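Local structure of spindle assembly abnormal protein 6 (Caenorhabditis elegans, 4G79) at residues S5-F10 and I40-R44; I15-P21 and I107-A113; L71-Q77 and D88-F92; N116-L122 and F134-A140. The protein is a central scaffolding component of centrioles that ensures their ninefold symmetry and is required for centrosome biogenesis and duplication, this chain being its globular N-terminal domain. All coordinates share one frame; numbering follows the deposited sequence. Where two conformers were deposited one is given.

Interaction 1: S5-F10 and I40-R44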
# COMPACT_ATOMS: atom_id res chain seq x y z
N SER A 5 -13.05 -15.03 -28.74
CA SER A 5 -13.78 -14.49 -27.60
C SER A 5 -13.10 -13.23 -27.04
O SER A 5 -13.66 -12.56 -26.17
CB SER A 5 -13.87 -15.54 -26.50
OG SER A 5 -12.64 -15.66 -25.80
N LYS A 6 -11.89 -12.95 -27.52
CA LYS A 6 -11.06 -11.84 -27.03
C LYS A 6 -11.66 -10.45 -27.32
O LYS A 6 -11.97 -10.12 -28.46
CB LYS A 6 -9.64 -11.93 -27.60
CG LYS A 6 -8.57 -11.30 -26.70
CD LYS A 6 -7.16 -11.43 -27.31
CE LYS A 6 -6.09 -11.38 -26.23
NZ LYS A 6 -4.72 -11.22 -26.79
N ILE A 7 -11.79 -9.64 -26.26
CA ILE A 7 -12.28 -8.27 -26.32
C ILE A 7 -11.16 -7.35 -25.79
O ILE A 7 -10.80 -7.44 -24.61
CB ILE A 7 -13.60 -8.05 -25.53
CG1 ILE A 7 -14.76 -8.93 -26.11
CG2 ILE A 7 -13.98 -6.56 -25.50
CD1 ILE A 7 -15.80 -9.38 -25.05
N ALA A 8 -10.65 -6.46 -26.66
CA ALA A 8 -9.60 -5.51 -26.29
C ALA A 8 -10.19 -4.45 -25.37
O ALA A 8 -11.27 -3.92 -25.67
CB ALA A 8 -8.99 -4.87 -27.53
N LEU A 9 -9.55 -4.19 -24.22
CA LEU A 9 -10.07 -3.22 -23.27
C LEU A 9 -9.18 -2.01 -23.17
O LEU A 9 -9.65 -0.92 -22.88
CB LEU A 9 -10.24 -3.83 -21.87
CG LEU A 9 -11.17 -5.07 -21.73
CD1 LEU A 9 -11.06 -5.63 -20.32
CD2 LEU A 9 -12.63 -4.72 -22.00
N PHE A 10 -7.88 -2.19 -23.43
CA PHE A 10 -6.87 -1.15 -23.32
C PHE A 10 -5.69 -1.54 -24.17
O PHE A 10 -5.28 -2.70 -24.15
CB PHE A 10 -6.46 -0.99 -21.83
CG PHE A 10 -5.43 0.08 -21.52
CD1 PHE A 10 -4.07 -0.21 -21.57
CD2 PHE A 10 -5.82 1.33 -21.06
CE1 PHE A 10 -3.11 0.77 -21.26
CE2 PHE A 10 -4.86 2.30 -20.69
CZ PHE A 10 -3.51 2.01 -20.80
N ILE A 40 -4.64 -4.76 -22.27
CA ILE A 40 -5.54 -5.44 -21.32
C ILE A 40 -6.72 -5.89 -22.13
O ILE A 40 -7.26 -5.12 -22.93
CB ILE A 40 -5.95 -4.58 -20.09
CG1 ILE A 40 -4.71 -3.98 -19.36
CG2 ILE A 40 -6.83 -5.41 -19.11
CD1 ILE A 40 -5.12 -2.74 -18.31
N SER A 41 -7.08 -7.16 -21.97
CA SER A 41 -8.24 -7.72 -22.68
C SER A 41 -8.99 -8.69 -21.80
O SER A 41 -8.48 -9.08 -20.75
CB SER A 41 -7.74 -8.42 -23.95
OG SER A 41 -6.84 -9.47 -23.64
N GLU A 42 -10.24 -9.03 -22.18
CA GLU A 42 -11.00 -10.05 -21.51
C GLU A 42 -11.22 -11.16 -22.52
O GLU A 42 -11.31 -10.90 -23.73
CB GLU A 42 -12.33 -9.57 -20.90
CG GLU A 42 -13.40 -9.22 -21.90
CD GLU A 42 -14.68 -8.75 -21.25
OE1 GLU A 42 -14.78 -7.53 -21.00
OE2 GLU A 42 -15.59 -9.58 -21.02
N GLN A 43 -11.22 -12.40 -22.04
CA GLN A 43 -11.40 -13.56 -22.92
C GLN A 43 -12.01 -14.70 -22.17
O GLN A 43 -12.02 -14.73 -20.95
CB GLN A 43 -10.06 -14.00 -23.56
CG GLN A 43 -9.03 -14.53 -22.54
CD GLN A 43 -7.66 -14.74 -23.16
OE1 GLN A 43 -7.29 -14.09 -24.12
NE2 GLN A 43 -6.87 -15.62 -22.57
N ARG A 44 -12.49 -15.66 -22.93
CA ARG A 44 -13.09 -16.86 -22.39
C ARG A 44 -12.01 -17.94 -22.32
O ARG A 44 -11.34 -18.22 -23.33
CB ARG A 44 -14.28 -17.28 -23.28
CG ARG A 44 -15.13 -18.41 -22.77
CD ARG A 44 -16.27 -18.71 -23.72
NE ARG A 44 -16.95 -19.97 -23.41
CZ ARG A 44 -18.20 -20.07 -22.98
NH1 ARG A 44 -18.94 -18.99 -22.78
NH2 ARG A 44 -18.74 -21.27 -22.75
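Ser5 and Arg44 meet because the serine hydroxyl is tucked between its own backbone N and carbonyl carbon (chi1 77°), where Ser5 OG accepts the amide of Arg44 (Arg44 N to Ser5 OG 2.9 Å). The bond is nearly straight, 167° at the hydrogen, and lets a short polar side chain carry the pairing on before strand 7-21 begins. Glu42 also turns CG between backbone N and carbonyl carbon (chi1 71°), which lays that carbon alongside Ile7, with Glu42 CG 3.8 Å from Ile7 CB. Ile7 and Glu42 point the same way, and their backbones exchange two hydrogen bonds as an antiparallel hydrogen-bonded pair. Ala8 opposite Ser41 is the next, non-hydrogen-bonded pair. Beyond it the register slips by one residue in a classic beta bulge of the hairpin formed by strands 7-21 and 29-44: Leu9 and Phe10 both face Ile40, whose carbonyl O takes Leu9 N at 2.8 Å and Phe10 N at 3.0 Å. The second of these bonds is the more bent. Phe10 returns the grip through its own O, which accepts Ile40 N. Apolar side chains suit this buried end, where Phe10 CB lies 4.0 Å from Ile40 CB and the phenyl ring runs on to Ile97, Leu100 and Leu101 of helix 92-102. On the more open end, the extended Lys6 lies beside Gln43 and brings Lys6 CE to within 3.3 Å of Ser41 OG. The lysine's charged tip forms a salt bridge with Glu56, while Gln43 NE2 is bonded to Glu52.

Interaction 2: I15-P21 and I107-A113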
# COMPACT_ATOMS: atom_id res chain seq x y z
N ILE A 15 5.02 5.07 -20.41
CA ILE A 15 6.39 5.19 -19.93
C ILE A 15 6.49 4.37 -18.66
O ILE A 15 5.66 4.54 -17.78
CB ILE A 15 6.85 6.68 -19.68
CG1 ILE A 15 6.61 7.63 -20.89
CG2 ILE A 15 8.28 6.77 -19.14
CD1 ILE A 15 6.95 7.18 -22.24
N ALA A 16 7.48 3.50 -18.56
CA ALA A 16 7.72 2.68 -17.38
C ALA A 16 9.16 2.76 -16.92
O ALA A 16 10.06 3.05 -17.72
CB ALA A 16 7.39 1.23 -17.68
N SER A 17 9.41 2.43 -15.64
CA SER A 17 10.79 2.32 -15.18
C SER A 17 11.15 0.85 -15.28
O SER A 17 10.45 0.01 -14.72
CB SER A 17 10.96 2.84 -13.75
OG SER A 17 10.89 4.26 -13.70
N LEU A 18 12.18 0.53 -16.03
CA LEU A 18 12.59 -0.87 -16.16
C LEU A 18 13.82 -1.10 -15.32
O LEU A 18 14.85 -0.42 -15.49
CB LEU A 18 12.83 -1.24 -17.64
CG LEU A 18 13.34 -2.68 -17.94
CD1 LEU A 18 12.31 -3.73 -17.62
CD2 LEU A 18 13.72 -2.82 -19.42
N LEU A 19 13.72 -2.06 -14.39
CA LEU A 19 14.82 -2.45 -13.52
C LEU A 19 15.27 -3.83 -13.92
O LEU A 19 14.44 -4.73 -14.05
CB LEU A 19 14.44 -2.42 -12.02
CG LEU A 19 13.54 -1.26 -11.52
CD1 LEU A 19 13.07 -1.51 -10.11
CD2 LEU A 19 14.26 0.07 -11.58
N GLN A 20 16.57 -4.00 -14.18
CA GLN A 20 17.08 -5.31 -14.57
C GLN A 20 18.49 -5.51 -13.98
O GLN A 20 19.23 -4.54 -13.85
CB GLN A 20 17.05 -5.49 -16.11
CG GLN A 20 18.07 -4.64 -16.88
CD GLN A 20 17.87 -4.64 -18.38
OE1 GLN A 20 17.55 -3.61 -18.99
NE2 GLN A 20 18.12 -5.79 -19.00
N PRO A 21 18.87 -6.76 -13.59
CA PRO A 21 20.23 -6.96 -13.04
C PRO A 21 21.33 -6.68 -14.06
O PRO A 21 21.08 -6.70 -15.27
CB PRO A 21 20.23 -8.44 -12.64
CG PRO A 21 19.19 -9.07 -13.49
CD PRO A 21 18.12 -8.02 -13.64
N ILE A 107 4.75 3.16 -13.39
CA ILE A 107 4.89 1.72 -13.59
C ILE A 107 6.33 1.29 -13.40
O ILE A 107 7.26 1.88 -13.99
CB ILE A 107 4.37 1.29 -15.00
CG1 ILE A 107 2.83 1.48 -15.12
CG2 ILE A 107 4.73 -0.19 -15.33
CD1 ILE A 107 2.36 1.45 -16.55
N ASN A 108 6.54 0.22 -12.63
CA ASN A 108 7.86 -0.42 -12.55
C ASN A 108 7.75 -1.79 -13.13
O ASN A 108 6.79 -2.51 -12.82
CB ASN A 108 8.42 -0.56 -11.14
CG ASN A 108 8.89 0.68 -10.46
OD1 ASN A 108 9.05 1.74 -11.07
ND2 ASN A 108 9.09 0.57 -9.15
N ILE A 109 8.74 -2.18 -13.93
CA ILE A 109 8.83 -3.54 -14.47
C ILE A 109 10.18 -4.07 -14.00
O ILE A 109 11.21 -3.43 -14.24
CB ILE A 109 8.64 -3.59 -16.01
CG1 ILE A 109 7.22 -3.12 -16.42
CG2 ILE A 109 8.93 -4.99 -16.55
CD1 ILE A 109 7.19 -2.49 -17.82
N ILE A 110 10.16 -5.15 -13.22
CA ILE A 110 11.39 -5.73 -12.70
C ILE A 110 11.60 -6.98 -13.51
O ILE A 110 10.82 -7.92 -13.40
CB ILE A 110 11.32 -5.96 -11.17
CG1 ILE A 110 11.04 -4.63 -10.41
CG2 ILE A 110 12.59 -6.63 -10.64
CD1 ILE A 110 9.83 -4.67 -9.70
N LEU A 111 12.60 -6.94 -14.39
CA LEU A 111 12.94 -7.99 -15.33
C LEU A 111 13.84 -9.03 -14.72
O LEU A 111 14.88 -8.71 -14.16
CB LEU A 111 13.63 -7.34 -16.55
CG LEU A 111 13.72 -8.16 -17.82
CD1 LEU A 111 12.36 -8.48 -18.36
CD2 LEU A 111 14.50 -7.40 -18.87
N ASP A 112 13.46 -10.31 -14.90
CA ASP A 112 14.27 -11.46 -14.49
C ASP A 112 15.56 -11.47 -15.33
O ASP A 112 15.53 -11.04 -16.49
CB ASP A 112 13.46 -12.75 -14.68
CG ASP A 112 14.25 -14.03 -14.51
OD1 ASP A 112 14.87 -14.20 -13.44
OD2 ASP A 112 14.25 -14.85 -15.45
N ALA A 113 16.69 -11.93 -14.74
CA ALA A 113 18.00 -12.00 -15.41
C ALA A 113 17.94 -12.71 -16.78
O ALA A 113 18.54 -12.24 -17.74
CB ALA A 113 19.02 -12.69 -14.51
O HOH W 1 6.11 5.14 -15.17
O HOH W 2 8.02 4.97 -13.35
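Leu19 and Ile110 lie side by side, pointing the same way, with Leu19 CD1 against Ile110 CG1 at 3.7 Å. On the other face of the sheet Leu18 crosses Ile109 at a slant. Its chi1 of 177° and chi2 of 67° together carry Leu18 CD1 across to the neighbouring strand, 3.8 Å from Ile109 CG2 and close to Leu111 CB. Ala16 is small enough for the longer chains opposite to close over it: Ala16 CB touches Ile109 CD1 at 3.7 Å and also meets Ile107 CG2. These side chains are held in step by a parallel pairing of strands 15-21 and 107-111, in which Ser17 N and Leu19 N give to the carbonyls of Ile107 and Ile109, and Ser17 O and Leu19 O receive Ile109 N and Leu111 N. All four bonds are nearly straight. The pair joins strands 7-21 and 106-111, first and last in the order across the otherwise antiparallel sheet of the SAS-6 N-terminal domain. Pro21, which has no amide hydrogen to offer, comes just after the last of these bonds; Pro21 CD rests 3.4 Å from Leu111 O, and its CG packs on Ala113. At the other end water takes over from direct pairing: one molecule donates to Ile15 O at 2.7 Å and accepts from Ile107 N at 3.0 Å, and a second joins Ser17 OG to Ile107 O. Farther out, Phe65 lies against Leu18, Ile109 and Leu111, where branched aliphatic chains suit a buried face.

Interaction 3: L71-Q77 and D88-F92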
# COMPACT_ATOMS: atom_id res chain seq x y z
N LEU A 71 -5.76 -13.57 -15.63
CA LEU A 71 -6.36 -13.50 -14.30
C LEU A 71 -7.79 -13.94 -14.36
O LEU A 71 -8.58 -13.25 -14.99
CB LEU A 71 -6.35 -12.05 -13.81
CG LEU A 71 -5.33 -11.57 -12.79
CD1 LEU A 71 -5.71 -10.16 -12.33
CD2 LEU A 71 -5.34 -12.42 -11.54
N ASN A 72 -8.15 -14.99 -13.64
CA ASN A 72 -9.56 -15.40 -13.54
C ASN A 72 -10.12 -14.84 -12.21
O ASN A 72 -9.39 -14.17 -11.48
CB ASN A 72 -9.72 -16.93 -13.69
CG ASN A 72 -9.04 -17.77 -12.64
OD1 ASN A 72 -8.61 -17.30 -11.58
ND2 ASN A 72 -8.98 -19.06 -12.87
N ASN A 73 -11.43 -15.08 -11.90
CA ASN A 73 -12.01 -14.55 -10.69
C ASN A 73 -11.29 -15.05 -9.43
O ASN A 73 -11.09 -14.27 -8.49
CB ASN A 73 -13.50 -14.89 -10.62
CG ASN A 73 -14.19 -14.27 -9.42
OD1 ASN A 73 -14.04 -13.09 -9.13
ND2 ASN A 73 -14.91 -15.08 -8.68
N GLU A 74 -10.94 -16.34 -9.39
CA GLU A 74 -10.29 -16.98 -8.23
C GLU A 74 -8.89 -16.39 -7.98
O GLU A 74 -8.55 -16.10 -6.82
CB GLU A 74 -10.20 -18.50 -8.43
CG GLU A 74 -11.57 -19.18 -8.44
CD GLU A 74 -12.39 -19.08 -9.71
OE1 GLU A 74 -11.85 -18.65 -10.76
OE2 GLU A 74 -13.59 -19.43 -9.65
N LYS A 75 -8.09 -16.19 -9.05
CA LYS A 75 -6.74 -15.64 -8.96
C LYS A 75 -6.81 -14.18 -8.56
O LYS A 75 -5.99 -13.72 -7.76
CB LYS A 75 -5.96 -15.84 -10.26
CG LYS A 75 -5.51 -17.27 -10.49
CD LYS A 75 -4.74 -17.44 -11.79
CE LYS A 75 -4.47 -18.90 -12.06
NZ LYS A 75 -3.57 -19.10 -13.23
N TYR A 76 -7.82 -13.47 -9.07
CA TYR A 76 -8.06 -12.07 -8.69
C TYR A 76 -8.34 -11.95 -7.19
O TYR A 76 -7.93 -10.96 -6.60
CB TYR A 76 -9.23 -11.45 -9.46
CG TYR A 76 -9.48 -10.03 -9.02
CD1 TYR A 76 -8.58 -9.01 -9.34
CD2 TYR A 76 -10.52 -9.73 -8.15
CE1 TYR A 76 -8.74 -7.73 -8.83
CE2 TYR A 76 -10.68 -8.44 -7.62
CZ TYR A 76 -9.79 -7.44 -7.98
OH TYR A 76 -9.97 -6.16 -7.52
N GLN A 77 -9.08 -12.90 -6.58
CA GLN A 77 -9.37 -12.84 -5.14
C GLN A 77 -8.08 -12.87 -4.32
O GLN A 77 -7.98 -12.14 -3.33
CB GLN A 77 -10.33 -13.96 -4.68
CG GLN A 77 -11.74 -13.93 -5.29
CD GLN A 77 -12.39 -12.56 -5.37
OE1 GLN A 77 -12.37 -11.75 -4.42
NE2 GLN A 77 -13.00 -12.27 -6.51
N ASP A 88 -14.31 -5.48 -6.86
CA ASP A 88 -14.47 -6.88 -7.26
C ASP A 88 -13.86 -7.13 -8.64
O ASP A 88 -13.43 -6.20 -9.33
CB ASP A 88 -15.97 -7.28 -7.22
CG ASP A 88 -16.88 -6.37 -8.02
OD1 ASP A 88 -16.54 -6.04 -9.16
OD2 ASP A 88 -17.99 -6.06 -7.53
N PHE A 89 -13.81 -8.40 -9.05
CA PHE A 89 -13.20 -8.77 -10.32
C PHE A 89 -13.84 -8.07 -11.53
O PHE A 89 -13.11 -7.67 -12.41
CB PHE A 89 -13.25 -10.29 -10.47
CG PHE A 89 -12.68 -10.87 -11.73
CD1 PHE A 89 -11.36 -10.60 -12.10
CD2 PHE A 89 -13.44 -11.70 -12.55
CE1 PHE A 89 -10.82 -11.16 -13.26
CE2 PHE A 89 -12.91 -12.24 -13.72
CZ PHE A 89 -11.60 -11.98 -14.06
N ASP A 90 -15.18 -7.90 -11.56
CA ASP A 90 -15.94 -7.24 -12.64
C ASP A 90 -15.54 -5.76 -12.79
O ASP A 90 -15.40 -5.25 -13.90
CB ASP A 90 -17.44 -7.35 -12.33
CG ASP A 90 -18.34 -6.86 -13.45
OD1 ASP A 90 -18.54 -7.62 -14.42
OD2 ASP A 90 -18.87 -5.73 -13.35
N ALA A 91 -15.41 -5.07 -11.66
CA ALA A 91 -15.09 -3.64 -11.66
C ALA A 91 -13.59 -3.39 -11.88
O ALA A 91 -13.22 -2.34 -12.40
CB ALA A 91 -15.53 -3.03 -10.35
N PHE A 92 -12.74 -4.35 -11.50
CA PHE A 92 -11.29 -4.18 -11.55
C PHE A 92 -10.74 -3.67 -12.89
O PHE A 92 -10.01 -2.69 -12.83
CB PHE A 92 -10.55 -5.45 -11.14
CG PHE A 92 -9.05 -5.37 -11.22
CD1 PHE A 92 -8.33 -4.57 -10.34
CD2 PHE A 92 -8.35 -6.18 -12.11
CE1 PHE A 92 -6.93 -4.55 -10.37
CE2 PHE A 92 -6.96 -6.16 -12.14
CZ PHE A 92 -6.26 -5.33 -11.29
O HOH W 3 -14.47 -10.45 -7.21
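Tyr76 reaches from its helix to segment 88-92, the loop and first residue of helix 92-102, its CG anti to the backbone N (chi1 178°). At the root of the side chain, Tyr76 CB rests 3.5 Å from Phe89 CD1. One step along the ring, CD2 meets CA and CB of Phe89, and Tyr76 CE2 lies 3.4 Å from Phe89 N, also near Asp88 C. Across the ring, Tyr76 CE1 stands over one face of Phe92, 3.4 Å from Phe92 CG. At the tip, Tyr76 OH passes 3.6 Å from Phe92 CD1. The same hydroxyl is hydrogen-bonded to the carbonyl of Val87. Tyr76, Phe89 and Phe92 thus form an aromatic cluster between the start of helix 73-83 and the loop leading to helix 92-102, the rings of Phe89 and Phe92 lying oblique to the tyrosine at 39° and 44°. Tyrosine suits the place because its ring is buried among the two phenylalanines while its hydroxyl bonds a backbone carbonyl. With an alanine here, a gap is likely to open between Phe89 and Phe92, and the Val87 carbonyl would lose its hydroxyl partner. Phe89 is covered in turn by the helix start: Asn73 CA makes a CH-pi contact over its face, 3.8 Å from the Phe89 ring centroid. Asparagine is apt at the helix N-cap, where Asn72 OD1 accepts Lys75 N at 2.8 Å. In the loop, Asp88 OD1 accepts Ala91 N in an Asx motif spanning the turn that carries Phe89.

Interaction 4: N116-L122 and F134-A140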
# COMPACT_ATOMS: atom_id res chain seq x y z
N ASN A 116 12.68 -14.65 -18.19
CA ASN A 116 11.65 -15.69 -18.11
C ASN A 116 10.33 -15.09 -17.65
O ASN A 116 9.24 -15.61 -17.93
CB ASN A 116 12.08 -16.81 -17.16
CG ASN A 116 13.17 -17.71 -17.70
OD1 ASN A 116 13.16 -18.13 -18.86
ND2 ASN A 116 14.12 -18.05 -16.84
N PHE A 117 10.44 -13.96 -16.93
CA PHE A 117 9.30 -13.24 -16.37
C PHE A 117 9.70 -11.82 -15.96
O PHE A 117 10.88 -11.46 -15.95
CB PHE A 117 8.76 -14.00 -15.14
CG PHE A 117 9.79 -14.23 -14.05
CD1 PHE A 117 10.02 -13.26 -13.07
CD2 PHE A 117 10.50 -15.42 -13.98
CE1 PHE A 117 10.98 -13.47 -12.07
CE2 PHE A 117 11.45 -15.63 -12.98
CZ PHE A 117 11.68 -14.66 -12.03
N CYS A 118 8.70 -11.05 -15.57
CA CYS A 118 8.87 -9.73 -15.02
C CYS A 118 7.74 -9.50 -14.05
O CYS A 118 6.70 -10.14 -14.13
CB CYS A 118 8.89 -8.67 -16.12
SG CYS A 118 7.29 -8.39 -16.91
N SER A 119 7.95 -8.57 -13.13
CA SER A 119 6.92 -8.13 -12.21
C SER A 119 6.46 -6.80 -12.71
O SER A 119 7.29 -5.93 -12.96
CB SER A 119 7.46 -8.06 -10.78
OG SER A 119 6.50 -7.50 -9.90
N PHE A 120 5.17 -6.66 -12.99
CA PHE A 120 4.58 -5.41 -13.44
C PHE A 120 3.99 -4.79 -12.17
O PHE A 120 3.14 -5.41 -11.53
CB PHE A 120 3.51 -5.69 -14.53
CG PHE A 120 2.70 -4.48 -14.96
CD1 PHE A 120 1.55 -4.12 -14.27
CD2 PHE A 120 3.08 -3.71 -16.05
CE1 PHE A 120 0.79 -3.01 -14.67
CE2 PHE A 120 2.31 -2.63 -16.47
CZ PHE A 120 1.19 -2.28 -15.77
N GLU A 121 4.42 -3.59 -11.82
CA GLU A 121 3.94 -2.92 -10.61
C GLU A 121 3.34 -1.60 -10.96
O GLU A 121 3.98 -0.80 -11.65
CB GLU A 121 5.11 -2.71 -9.64
CG GLU A 121 5.90 -3.96 -9.27
CD GLU A 121 6.82 -3.79 -8.08
OE1 GLU A 121 7.56 -2.78 -8.03
OE2 GLU A 121 6.81 -4.67 -7.20
N LEU A 122 2.09 -1.37 -10.54
CA LEU A 122 1.38 -0.12 -10.79
C LEU A 122 1.31 0.69 -9.49
O LEU A 122 0.93 0.13 -8.47
CB LEU A 122 -0.04 -0.40 -11.34
CG LEU A 122 -0.86 0.84 -11.72
CD1 LEU A 122 -0.14 1.68 -12.78
CD2 LEU A 122 -2.21 0.41 -12.24
N PHE A 134 -1.06 -2.49 -7.27
CA PHE A 134 -0.91 -3.94 -7.30
C PHE A 134 0.33 -4.27 -8.08
O PHE A 134 0.92 -3.39 -8.69
CB PHE A 134 -2.17 -4.64 -7.93
CG PHE A 134 -2.33 -4.51 -9.44
CD1 PHE A 134 -2.92 -3.38 -10.00
CD2 PHE A 134 -1.91 -5.53 -10.29
CE1 PHE A 134 -3.03 -3.25 -11.39
CE2 PHE A 134 -2.03 -5.41 -11.68
CZ PHE A 134 -2.59 -4.27 -12.22
N SER A 135 0.74 -5.52 -8.03
CA SER A 135 1.81 -6.05 -8.84
C SER A 135 1.36 -7.42 -9.32
O SER A 135 0.60 -8.09 -8.64
CB SER A 135 3.14 -6.11 -8.07
OG SER A 135 3.13 -7.07 -7.03
N ILE A 136 1.80 -7.80 -10.50
CA ILE A 136 1.46 -9.10 -11.07
C ILE A 136 2.68 -9.64 -11.79
O ILE A 136 3.39 -8.88 -12.43
CB ILE A 136 0.20 -8.96 -12.00
CG1 ILE A 136 -0.33 -10.34 -12.46
CG2 ILE A 136 0.41 -7.97 -13.17
CD1 ILE A 136 -1.75 -10.36 -13.07
N LYS A 137 2.93 -10.94 -11.65
CA LYS A 137 4.02 -11.60 -12.34
C LYS A 137 3.57 -11.95 -13.76
O LYS A 137 2.57 -12.66 -13.95
CB LYS A 137 4.44 -12.86 -11.56
CG LYS A 137 5.68 -13.56 -12.10
CD LYS A 137 6.09 -14.72 -11.21
CE LYS A 137 7.31 -15.44 -11.73
NZ LYS A 137 7.83 -16.42 -10.73
N LEU A 138 4.30 -11.43 -14.77
CA LEU A 138 3.99 -11.71 -16.18
C LEU A 138 5.02 -12.69 -16.69
O LEU A 138 6.21 -12.51 -16.44
CB LEU A 138 3.93 -10.43 -17.04
CG LEU A 138 3.04 -9.29 -16.50
CD1 LEU A 138 3.03 -8.11 -17.47
CD2 LEU A 138 1.58 -9.74 -16.33
N HIS A 139 4.58 -13.72 -17.37
CA HIS A 139 5.48 -14.77 -17.86
C HIS A 139 5.87 -14.56 -19.32
O HIS A 139 5.06 -14.05 -20.10
CB HIS A 139 4.79 -16.14 -17.70
CG HIS A 139 4.37 -16.41 -16.29
ND1 HIS A 139 5.27 -16.90 -15.36
CD2 HIS A 139 3.19 -16.17 -15.67
CE1 HIS A 139 4.59 -16.99 -14.22
NE2 HIS A 139 3.33 -16.57 -14.36
N ALA A 140 7.10 -14.98 -19.69
CA ALA A 140 7.59 -14.86 -21.06
C ALA A 140 6.70 -15.65 -22.02
O ALA A 140 6.28 -16.77 -21.71
CB ALA A 140 9.03 -15.34 -21.16
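The beta hairpin of strands 117-123 and 132-140 lies within the sheet of the SAS-6 N-terminal domain, strand 106-111 flanking it on one side and strand 66-71 on the other. Its antiparallel ladder runs from Leu122 opposite Phe134 to Phe117 opposite His139, with hydrogen-bonded and non-hydrogen-bonded pairs alternating. Cys118 and Leu138 exchange two backbone bonds, as do Phe120 and Ile136. Residues alternate between faces, and their types follow. Cys118, Phe120, Leu122, Phe134, Ile136 and Leu138 share the buried face: Phe120 CB packs on Leu138 CD1 at 3.8 Å, Leu122 CD2 meets Phe134 CE1 at 3.8 Å, and Cys118 SG lies 3.9 Å from Leu138 CB. Phe134 presses on against Phe92, ring edge to ring face. The other face carries polar and charged chains. Here Phe117, its CG held between backbone N and carbonyl carbon (chi1 57°), turns one ring face to the diagonal neighbour Lys137. Lys137, extended from CG onward, lays CE over that face, 3.6 Å from Phe117 CG, and brings Lys137 NZ to 4.2 Å from the Phe117 ring centroid, only 4° off the ring normal, a cation-pi contact. Were a leucine to replace Phe117, the ammonium would probably lose its pi partner and the lysine chain be freer to swing. Farther along the same face, Glu121 CG lies 3.7 Å from Ser135 CB.

In the fold
Interactions 1, 2 and 4 reach the same sheet, whereas interaction 3 ties the helical part together through aromatic side chains, with no direct hydrogen bond between its segments. Interaction 4 lies nearest the middle of the domain, about 6 Å from the chain centre, and has more buried residues than any of the others, its inner face apolar. Interaction 1 lies nearer the surface, with polar side chains and a salt bridge from Lys6. Interactions 1 and 2 share strand 7-21, centres about 25 Å apart: one antiparallel and bulged, the other parallel and finished by waters. Interaction 2 joins interaction 4 through Asn108 and Ile110 pairing with Glu121 and Ser119; interaction 3 meets it by side-chain packing, Leu71 on Ile136.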